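Local coordinates for protein phospholipase C-beta (PLC-beta) (Sepia officinalis, PDB 3QR0) that is a cephalopod phospholipase C of the beta class, a multidomain protein with PH, EF-hand, TIM-barrel and C2 modules and a bound calcium ion, at residues I198-G203 with D216-F221; D370-K375 with E417-V422; G377-T382 with V422-L427. All coordinates share one frame; numbering follows the deposited sequence.

Interaction 1. Residues I198-G203 with D216-F221; sequences IGWPSG and DTFFKF
Phe221 N gives its hydrogen to Thr217 O at 3.0 Å, an ordinary helical bond, and this turn of helix 215-225 is the surface on which Ile198 rests. No hydrogen bond joins the two segments; side-chain carbons of Ile198 and Trp200 pack on the helix, on side chains and backbone alike. The CG1 branch of Ile198 lies over the backbone of the turn and ends in CD1, 3.2 Å from Lys220 O. The same methyl sits 3.5 Å from Lys220 CG, beside the extended aliphatic chain of that lysine. The other branch, CG2, reaches Thr217 CG2 at 3.6 Å and also lies over the centre of one face of the Trp200 indole. Thr217 CG2 thus lies against both Ile198 and Trp200, its distance to Trp200 CZ2 being 3.3 Å. The threonine torsion explains this: with chi1 at -51° the methyl is anti to the backbone N, and OG1 is turned aside to bond with Asp214 OD1, just before the helix.

The layout is that of an EF-hand, one helix-loop-helix unit closing on itself. Helix 185-198 ends in a Schellman motif at Gly199, whose positive phi suits glycine, and the chain then turns so that Trp200 is directed at helix 215-225. The far corner of its indole reaches Phe218, with CH2 3.9 Å from Phe218 N and near the plane of the Phe218 ring at its edge. Trp200 CZ3 approaches Phe221 CB at 4.3 Å. Beyond the contact, Phe213 stacks on Trp200 and Trp155 of helix 151-165 stacks on Phe218.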
loop_
_atom_site.group_PDB
_atom_site.type_symbol
_atom_site.label_atom_id
_atom_site.label_comp_id
_atom_site.label_asym_id
_atom_site.label_seq_id
_atom_site.Cartn_x
_atom_site.Cartn_y
_atom_site.Cartn_z
ATOM N N ILE A 198 32.905 18.630 7.756
ATOM C CA ILE A 198 32.727 17.834 8.976
ATOM C C ILE A 198 34.060 17.410 9.604
ATOM O O ILE A 198 34.120 17.130 10.804
ATOM C CB ILE A 198 31.863 16.573 8.688
ATOM C CG1 ILE A 198 30.425 16.982 8.361
ATOM C CG2 ILE A 198 31.875 15.603 9.865
ATOM C CD1 ILE A 198 29.751 17.779 9.451
ATOM N N GLY A 199 35.117 17.371 8.795
ATOM C CA GLY A 199 36.439 16.949 9.254
ATOM C C GLY A 199 36.782 15.515 8.882
ATOM O O GLY A 199 37.713 14.936 9.443
ATOM N N TRP A 200 36.032 14.944 7.938
ATOM C CA TRP A 200 36.312 13.606 7.416
ATOM C C TRP A 200 37.087 13.693 6.109
ATOM O O TRP A 200 36.989 14.698 5.400
ATOM C CB TRP A 200 35.015 12.839 7.139
ATOM C CG TRP A 200 34.312 12.286 8.340
ATOM C CD1 TRP A 200 34.837 12.057 9.581
ATOM C CD2 TRP A 200 32.955 11.836 8.390
ATOM N NE1 TRP A 200 33.882 11.517 10.405
ATOM C CE2 TRP A 200 32.718 11.368 9.697
ATOM C CE3 TRP A 200 31.913 11.794 7.455
ATOM C CZ2 TRP A 200 31.477 10.864 10.097
ATOM C CZ3 TRP A 200 30.681 11.295 7.852
ATOM C CH2 TRP A 200 30.474 10.836 9.163
ATOM N N PRO A 201 37.854 12.635 5.778
ATOM C CA PRO A 201 38.474 12.512 4.460
ATOM C C PRO A 201 37.440 12.601 3.341
ATOM O O PRO A 201 36.392 11.958 3.423
ATOM C CB PRO A 201 39.099 11.114 4.495
ATOM C CG PRO A 201 39.377 10.865 5.922
ATOM C CD PRO A 201 38.289 11.557 6.687
ATOM N N SER A 202 37.735 13.394 2.315
ATOM C CA SER A 202 36.783 13.652 1.237
ATOM C C SER A 202 37.325 13.357 -0.161
ATOM O O SER A 202 36.648 13.629 -1.153
ATOM C CB SER A 202 36.324 15.107 1.304
ATOM O OG SER A 202 37.423 15.986 1.155
ATOM N N GLY A 203 38.532 12.797 -0.245
ATOM C CA GLY A 203 39.143 12.477 -1.531
ATOM C C GLY A 203 38.444 11.325 -2.228
ATOM O O GLY A 203 37.843 10.467 -1.578
ATOM N N ASP A 216 25.721 10.223 14.882
ATOM C CA ASP A 216 25.483 11.636 15.195
ATOM C C ASP A 216 26.350 12.559 14.343
ATOM O O ASP A 216 25.903 13.630 13.936
ATOM C CB ASP A 216 25.663 11.914 16.692
ATOM C CG ASP A 216 24.510 11.370 17.526
ATOM O OD1 ASP A 216 23.458 11.025 16.949
ATOM O OD2 ASP A 216 24.652 11.289 18.766
ATOM N N THR A 217 27.573 12.131 14.050
ATOM C CA THR A 217 28.424 12.846 13.101
ATOM C C THR A 217 27.890 12.683 11.675
ATOM O O THR A 217 27.982 13.608 10.864
ATOM C CB THR A 217 29.878 12.358 13.174
ATOM O OG1 THR A 217 30.314 12.392 14.539
ATOM C CG2 THR A 217 30.785 13.237 12.328
ATOM N N PHE A 218 27.329 11.514 11.371
ATOM C CA PHE A 218 26.648 11.309 10.087
ATOM C C PHE A 218 25.457 12.267 9.926
ATOM O O PHE A 218 25.183 12.727 8.818
ATOM C CB PHE A 218 26.199 9.849 9.915
ATOM C CG PHE A 218 25.801 9.493 8.498
ATOM C CD1 PHE A 218 26.706 9.629 7.452
ATOM C CD2 PHE A 218 24.531 9.012 8.217
ATOM C CE1 PHE A 218 26.346 9.299 6.143
ATOM C CE2 PHE A 218 24.164 8.675 6.909
ATOM C CZ PHE A 218 25.071 8.822 5.875
ATOM N N PHE A 219 24.758 12.577 11.019
ATOM C CA PHE A 219 23.698 13.592 10.963
ATOM C C PHE A 219 24.277 14.989 10.735
ATOM O O PHE A 219 23.690 15.792 10.015
ATOM C CB PHE A 219 22.819 13.591 12.217
ATOM C CG PHE A 219 21.638 14.519 12.110
ATOM C CD1 PHE A 219 20.555 14.188 11.307
ATOM C CD2 PHE A 219 21.628 15.739 12.781
ATOM C CE1 PHE A 219 19.460 15.046 11.189
ATOM C CE2 PHE A 219 20.533 16.609 12.666
ATOM C CZ PHE A 219 19.453 16.258 11.868
ATOM N N LYS A 220 25.428 15.275 11.338
ATOM C CA LYS A 220 26.131 16.539 11.089
ATOM C C LYS A 220 26.523 16.654 9.599
ATOM O O LYS A 220 26.572 17.747 9.042
ATOM C CB LYS A 220 27.365 16.663 11.999
ATOM C CG LYS A 220 27.778 18.101 12.303
ATOM C CD LYS A 220 29.008 18.172 13.218
ATOM C CE LYS A 220 29.626 19.567 13.194
ATOM N NZ LYS A 220 30.859 19.678 14.034
ATOM N N PHE A 221 26.785 15.515 8.956
ATOM C CA PHE A 221 27.017 15.473 7.508
ATOM C C PHE A 221 25.756 15.888 6.738
ATOM O O PHE A 221 25.843 16.667 5.792
ATOM C CB PHE A 221 27.515 14.080 7.091
ATOM C CG PHE A 221 27.470 13.816 5.606
ATOM C CD1 PHE A 221 28.209 14.586 4.723
ATOM C CD2 PHE A 221 26.723 12.760 5.102
ATOM C CE1 PHE A 221 28.182 14.325 3.357
ATOM C CE2 PHE A 221 26.690 12.494 3.741
ATOM C CZ PHE A 221 27.421 13.277 2.867
#

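Interaction 2. Residues D370-K375 with E417-V422; sequences DCWDGK and ENHCSV. With CA (calcium ion), chain B.
Strands 366-372 and 412-418 run side by side and parallel here, Asp370 abreast of Glu417 and Cys371 of Asn418, as neighbouring strands of the X-region half of the TIM barrel. Cys371 uses both its backbone groups: its N donates to Glu417 O and its O accepts from His419 N, each at 2.9 Å.

Asp370 and Glu417 project from the same face of the sheet and share the calcium ion. Asp370 binds through both oxygens and Glu417 through OE1, 2.4 Å from calcium; Asn339, Glu368 and two waters complete the site. Asp370 OD2 also hydrogen-bonds Tyr341 OH. The metal draws the two carboxylates together, their planes 45° apart. Glu417 OE2 is held separately, taking the NE2 hydrogen of His419 at 2.7 Å on its anti lone pair and bonding also to Thr503.

The His419 ring in turn lies flat on the six-membered ring of Trp372 in an offset stack, with centroids 3.8 Å apart and planes at 6°. Farther along, water 1 links Asp373 N to His419 O. Ser421 is the N-cap residue of helix 422-436, and its N donates to Asp373 OD1 at 2.9 Å, on the syn side and 17° out of the carboxylate plane.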
loop_
_atom_site.group_PDB
_atom_site.type_symbol
_atom_site.label_atom_id
_atom_site.label_comp_id
_atom_site.label_asym_id
_atom_site.label_seq_id
_atom_site.Cartn_x
_atom_site.Cartn_y
_atom_site.Cartn_z
ATOM N N ASP A 370 -11.749 -16.442 -13.488
ATOM C CA ASP A 370 -12.598 -16.702 -14.653
ATOM C C ASP A 370 -12.311 -18.112 -15.139
ATOM O O ASP A 370 -11.279 -18.353 -15.778
ATOM C CB ASP A 370 -12.298 -15.717 -15.792
ATOM C CG ASP A 370 -12.804 -14.314 -15.523
ATOM O OD1 ASP A 370 -13.257 -14.008 -14.399
ATOM O OD2 ASP A 370 -12.730 -13.483 -16.451
ATOM N N CYS A 371 -13.233 -19.033 -14.866
ATOM C CA CYS A 371 -13.005 -20.454 -15.118
ATOM C C CYS A 371 -13.646 -20.921 -16.427
ATOM O O CYS A 371 -14.827 -20.679 -16.665
ATOM C CB CYS A 371 -13.532 -21.282 -13.946
ATOM S SG CYS A 371 -12.899 -20.720 -12.349
ATOM N N TRP A 372 -12.852 -21.592 -17.260
ATOM C CA TRP A 372 -13.305 -22.125 -18.550
ATOM C C TRP A 372 -12.868 -23.585 -18.709
ATOM O O TRP A 372 -11.922 -24.040 -18.053
ATOM C CB TRP A 372 -12.738 -21.280 -19.705
ATOM C CG TRP A 372 -13.171 -19.834 -19.662
ATOM C CD1 TRP A 372 -12.600 -18.829 -18.939
ATOM C CD2 TRP A 372 -14.267 -19.242 -20.374
ATOM N NE1 TRP A 372 -13.269 -17.646 -19.159
ATOM C CE2 TRP A 372 -14.301 -17.875 -20.030
ATOM C CE3 TRP A 372 -15.221 -19.737 -21.271
ATOM C CZ2 TRP A 372 -15.261 -16.994 -20.544
ATOM C CZ3 TRP A 372 -16.177 -18.861 -21.783
ATOM C CH2 TRP A 372 -16.185 -17.504 -21.418
ATOM N N ASP A 373 -13.560 -24.312 -19.585
ATOM C CA ASP A 373 -13.193 -25.694 -19.894
ATOM C C ASP A 373 -11.850 -25.714 -20.609
ATOM O O ASP A 373 -11.668 -25.000 -21.586
ATOM C CB ASP A 373 -14.237 -26.362 -20.803
ATOM C CG ASP A 373 -15.511 -26.758 -20.067
ATOM O OD1 ASP A 373 -15.555 -26.687 -18.820
ATOM O OD2 ASP A 373 -16.482 -27.150 -20.746
ATOM N N GLY A 374 -10.913 -26.516 -20.110
ATOM C CA GLY A 374 -9.652 -26.751 -20.806
ATOM C C GLY A 374 -9.800 -27.908 -21.773
ATOM O O GLY A 374 -10.621 -28.810 -21.552
ATOM N N LYS A 375 -8.998 -27.880 -22.838
ATOM C CA LYS A 375 -9.092 -28.858 -23.927
ATOM C C LYS A 375 -8.759 -30.281 -23.496
ATOM O O LYS A 375 -9.242 -31.234 -24.103
ATOM C CB LYS A 375 -8.181 -28.461 -25.101
ATOM C CG LYS A 375 -8.760 -27.366 -25.998
ATOM C CD LYS A 375 -7.937 -27.145 -27.272
ATOM C CE LYS A 375 -7.917 -28.380 -28.164
ATOM N NZ LYS A 375 -7.422 -28.085 -29.542
ATOM N N GLU A 417 -16.170 -16.480 -11.814
ATOM C CA GLU A 417 -16.969 -16.305 -13.015
ATOM C C GLU A 417 -16.883 -17.652 -13.720
ATOM O O GLU A 417 -15.877 -17.980 -14.347
ATOM C CB GLU A 417 -16.421 -15.176 -13.876
ATOM C CG GLU A 417 -17.362 -14.722 -14.962
ATOM C CD GLU A 417 -16.684 -13.801 -15.957
ATOM O OE1 GLU A 417 -16.157 -12.750 -15.535
ATOM O OE2 GLU A 417 -16.673 -14.135 -17.159
ATOM N N ASN A 418 -17.942 -18.439 -13.578
ATOM C CA ASN A 418 -17.910 -19.860 -13.898
ATOM C C ASN A 418 -18.492 -20.158 -15.279
ATOM O O ASN A 418 -19.676 -19.944 -15.513
ATOM C CB ASN A 418 -18.700 -20.598 -12.817
ATOM C CG ASN A 418 -18.364 -22.061 -12.734
ATOM O OD1 ASN A 418 -17.884 -22.668 -13.695
ATOM N ND2 ASN A 418 -18.638 -22.655 -11.574
ATOM N N HIS A 419 -17.659 -20.650 -16.193
ATOM C CA HIS A 419 -18.125 -21.033 -17.529
ATOM C C HIS A 419 -17.927 -22.519 -17.816
ATOM O O HIS A 419 -18.057 -22.951 -18.956
ATOM C CB HIS A 419 -17.415 -20.199 -18.597
ATOM C CG HIS A 419 -17.587 -18.728 -18.411
ATOM N ND1 HIS A 419 -18.659 -18.038 -18.930
ATOM C CD2 HIS A 419 -16.843 -17.822 -17.736
ATOM C CE1 HIS A 419 -18.563 -16.765 -18.591
ATOM N NE2 HIS A 419 -17.469 -16.607 -17.868
ATOM N N CYS A 420 -17.631 -23.300 -16.782
ATOM C CA CYS A 420 -17.259 -24.699 -16.977
ATOM C C CYS A 420 -18.464 -25.625 -17.113
ATOM O O CYS A 420 -19.530 -25.365 -16.560
ATOM C CB CYS A 420 -16.385 -25.184 -15.819
ATOM S SG CYS A 420 -14.717 -24.545 -15.866
ATOM N N SER A 421 -18.270 -26.710 -17.855
ATOM C CA SER A 421 -19.236 -27.801 -17.904
ATOM C C SER A 421 -19.300 -28.465 -16.535
ATOM O O SER A 421 -18.423 -28.254 -15.693
ATOM C CB SER A 421 -18.816 -28.830 -18.949
ATOM O OG SER A 421 -17.555 -29.394 -18.611
ATOM N N VAL A 422 -20.326 -29.279 -16.324
ATOM C CA VAL A 422 -20.513 -29.963 -15.049
ATOM C C VAL A 422 -19.287 -30.802 -14.661
ATOM O O VAL A 422 -18.878 -30.802 -13.498
ATOM C CB VAL A 422 -21.791 -30.852 -15.068
ATOM C CG1 VAL A 422 -21.862 -31.746 -13.833
ATOM C CG2 VAL A 422 -23.040 -29.983 -15.166
HETATM CA CA CA B . -14.046 -11.718 -15.204
HETATM O O HOH W 1 -16.037 -23.253 -20.689
HETATM O O HOH W 2 -14.225 -10.837 -17.493
HETATM O O HOH W 3 -14.846 -9.418 -15.248
#

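Interaction 3. Residues G377-T382 with V422-L427; sequences GEPIIT and VAQQKL
Gln424 points its CB from the first turn of helix 422-436 toward segment 377-382, and its side chain then runs along the backbone of residues 377-379. CG, set anti to the carbonyl carbon (chi1 -64°), heads along the loop and comes 3.5 Å from Gly377 O, and CD follows at 3.4 Å from the same carbonyl oxygen. There the amide divides. NE2 turns back to Gly377 CA at 3.6 Å. OE1 goes the other way and lies over the flat face of the Glu378-Pro379 peptide, 3.1 Å from Glu378 C and 3.0 Å from Pro379 N. The latter is no hydrogen bond, since a proline nitrogen has no hydrogen to give; the proton that OE1 accepts comes from Gly374 N, earlier in the same loop. OE1 thus takes that hydrogen while lying over the peptide, and NE2 is hydrogen-bonded elsewhere in the structure, so both ends of the amide are held.

One turn on, Leu427 adds the apolar part. Its CD1 sits 3.3 Å from Gly377 O, so that this oxygen lies against both helix side chains, and its CB meets Pro379 CD at 4.0 Å. Glu378 bends at chi2 and brings OE1 within 4.1 Å of Leu427 CD1, while that oxygen bonds to Tyr431 farther down the helix.

Helix 422-436 follows strand 412-418 and leads on to the parallel strand 466-469, a beta-alpha-beta crossover of the barrel. The loop it meets leads into strand 380-381, which pairs with strands 366-372 and 391-392, and Pro379 also touches Phe393 of helix 393-403.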
loop_
_atom_site.group_PDB
_atom_site.type_symbol
_atom_site.label_atom_id
_atom_site.label_comp_id
_atom_site.label_asym_id
_atom_site.label_seq_id
_atom_site.Cartn_x
_atom_site.Cartn_y
_atom_site.Cartn_z
ATOM N N GLY A 377 -9.512 -31.655 -20.608
ATOM C CA GLY A 377 -10.411 -32.057 -19.533
ATOM C C GLY A 377 -10.149 -31.374 -18.199
ATOM O O GLY A 377 -10.864 -31.626 -17.234
ATOM N N GLU A 378 -9.135 -30.508 -18.142
ATOM C CA GLU A 378 -8.741 -29.835 -16.903
ATOM C C GLU A 378 -9.078 -28.345 -16.978
ATOM O O GLU A 378 -8.694 -27.685 -17.939
ATOM C CB GLU A 378 -7.242 -30.015 -16.667
ATOM C CG GLU A 378 -6.820 -31.465 -16.399
ATOM C CD GLU A 378 -7.340 -32.013 -15.073
ATOM O OE1 GLU A 378 -7.567 -31.220 -14.129
ATOM O OE2 GLU A 378 -7.511 -33.246 -14.972
ATOM N N PRO A 379 -9.786 -27.805 -15.965
ATOM C CA PRO A 379 -10.221 -26.413 -16.060
ATOM C C PRO A 379 -9.070 -25.418 -16.099
ATOM O O PRO A 379 -8.021 -25.648 -15.492
ATOM C CB PRO A 379 -11.057 -26.212 -14.786
ATOM C CG PRO A 379 -10.577 -27.244 -13.851
ATOM C CD PRO A 379 -10.228 -28.419 -14.701
ATOM N N ILE A 380 -9.292 -24.319 -16.811
ATOM C CA ILE A 380 -8.292 -23.275 -16.961
ATOM C C ILE A 380 -8.873 -21.941 -16.544
ATOM O O ILE A 380 -10.087 -21.798 -16.398
ATOM C CB ILE A 380 -7.793 -23.165 -18.417
ATOM C CG1 ILE A 380 -8.942 -22.768 -19.355
ATOM C CG2 ILE A 380 -7.145 -24.476 -18.854
ATOM C CD1 ILE A 380 -8.531 -22.604 -20.790
ATOM N N ILE A 381 -7.986 -20.976 -16.348
ATOM C CA ILE A 381 -8.366 -19.590 -16.088
ATOM C C ILE A 381 -7.840 -18.714 -17.213
ATOM O O ILE A 381 -6.666 -18.797 -17.581
ATOM C CB ILE A 381 -7.820 -19.101 -14.739
ATOM C CG1 ILE A 381 -8.559 -19.802 -13.596
ATOM C CG2 ILE A 381 -7.956 -17.573 -14.610
ATOM C CD1 ILE A 381 -8.013 -19.478 -12.206
ATOM N N THR A 382 -8.722 -17.885 -17.766
ATOM C CA THR A 382 -8.365 -16.980 -18.851
ATOM C C THR A 382 -9.503 -15.990 -19.086
ATOM O O THR A 382 -10.586 -16.134 -18.508
ATOM C CB THR A 382 -8.068 -17.752 -20.172
ATOM O OG1 THR A 382 -7.441 -16.874 -21.115
ATOM C CG2 THR A 382 -9.346 -18.333 -20.786
ATOM N N VAL A 422 -20.326 -29.279 -16.324
ATOM C CA VAL A 422 -20.513 -29.963 -15.049
ATOM C C VAL A 422 -19.287 -30.802 -14.661
ATOM O O VAL A 422 -18.878 -30.802 -13.498
ATOM C CB VAL A 422 -21.791 -30.852 -15.068
ATOM C CG1 VAL A 422 -21.862 -31.746 -13.833
ATOM C CG2 VAL A 422 -23.040 -29.983 -15.166
ATOM N N ALA A 423 -18.694 -31.488 -15.637
ATOM C CA ALA A 423 -17.551 -32.369 -15.381
ATOM C C ALA A 423 -16.333 -31.602 -14.868
ATOM O O ALA A 423 -15.657 -32.041 -13.933
ATOM C CB ALA A 423 -17.189 -33.167 -16.650
ATOM N N GLN A 424 -16.052 -30.456 -15.477
ATOM C CA GLN A 424 -14.909 -29.655 -15.053
ATOM C C GLN A 424 -15.205 -28.824 -13.797
ATOM O O GLN A 424 -14.288 -28.522 -13.040
ATOM C CB GLN A 424 -14.366 -28.825 -16.219
ATOM C CG GLN A 424 -13.819 -29.730 -17.352
ATOM C CD GLN A 424 -12.846 -29.038 -18.299
ATOM O OE1 GLN A 424 -12.077 -28.162 -17.904
ATOM N NE2 GLN A 424 -12.865 -29.451 -19.559
ATOM N N GLN A 425 -16.476 -28.488 -13.562
ATOM C CA GLN A 425 -16.901 -27.873 -12.288
ATOM C C GLN A 425 -16.687 -28.815 -11.099
ATOM O O GLN A 425 -16.393 -28.364 -9.988
ATOM C CB GLN A 425 -18.374 -27.435 -12.332
ATOM C CG GLN A 425 -18.624 -26.159 -13.122
ATOM C CD GLN A 425 -20.022 -25.601 -12.918
ATOM O OE1 GLN A 425 -20.500 -25.484 -11.789
ATOM N NE2 GLN A 425 -20.680 -25.242 -14.013
ATOM N N LYS A 426 -16.853 -30.117 -11.326
ATOM C CA LYS A 426 -16.539 -31.115 -10.306
ATOM C C LYS A 426 -15.073 -31.017 -9.917
ATOM O O LYS A 426 -14.726 -31.123 -8.737
ATOM C CB LYS A 426 -16.854 -32.528 -10.797
ATOM C CG LYS A 426 -18.327 -32.877 -10.746
ATOM C CD LYS A 426 -18.623 -34.152 -11.518
ATOM C CE LYS A 426 -20.057 -34.611 -11.306
ATOM N NZ LYS A 426 -20.264 -35.296 -9.981
ATOM N N LEU A 427 -14.223 -30.792 -10.918
ATOM C CA LEU A 427 -12.793 -30.645 -10.698
ATOM C C LEU A 427 -12.462 -29.329 -9.999
ATOM O O LEU A 427 -11.602 -29.312 -9.119
ATOM C CB LEU A 427 -12.024 -30.783 -12.019
ATOM C CG LEU A 427 -12.162 -32.161 -12.677
ATOM C CD1 LEU A 427 -11.527 -32.173 -14.058
ATOM C CD2 LEU A 427 -11.554 -33.253 -11.794
#

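Interactions 2 and 3 belong to one piece of the X domain, their centres about 5 Å apart. They share Val422, and their segments alternate along the chain: 370-375 and 377-382 succeed each other, as do 417-422 and 422-427. Trp372 N and Ile380 O, 2.9 Å apart, probably form the bond between the neighbouring strands, and Cys420 O with Gln425 NE2 at 2.8 Å ties the helix start to the turn before it. The calcium ion is bound within interaction 2, whereas interaction 3 packs the helix against the adjoining loop. Interaction 1 belongs to the EF-hand region across the chain's centre, its centre about 65 Å from the centres of both others, and touches neither.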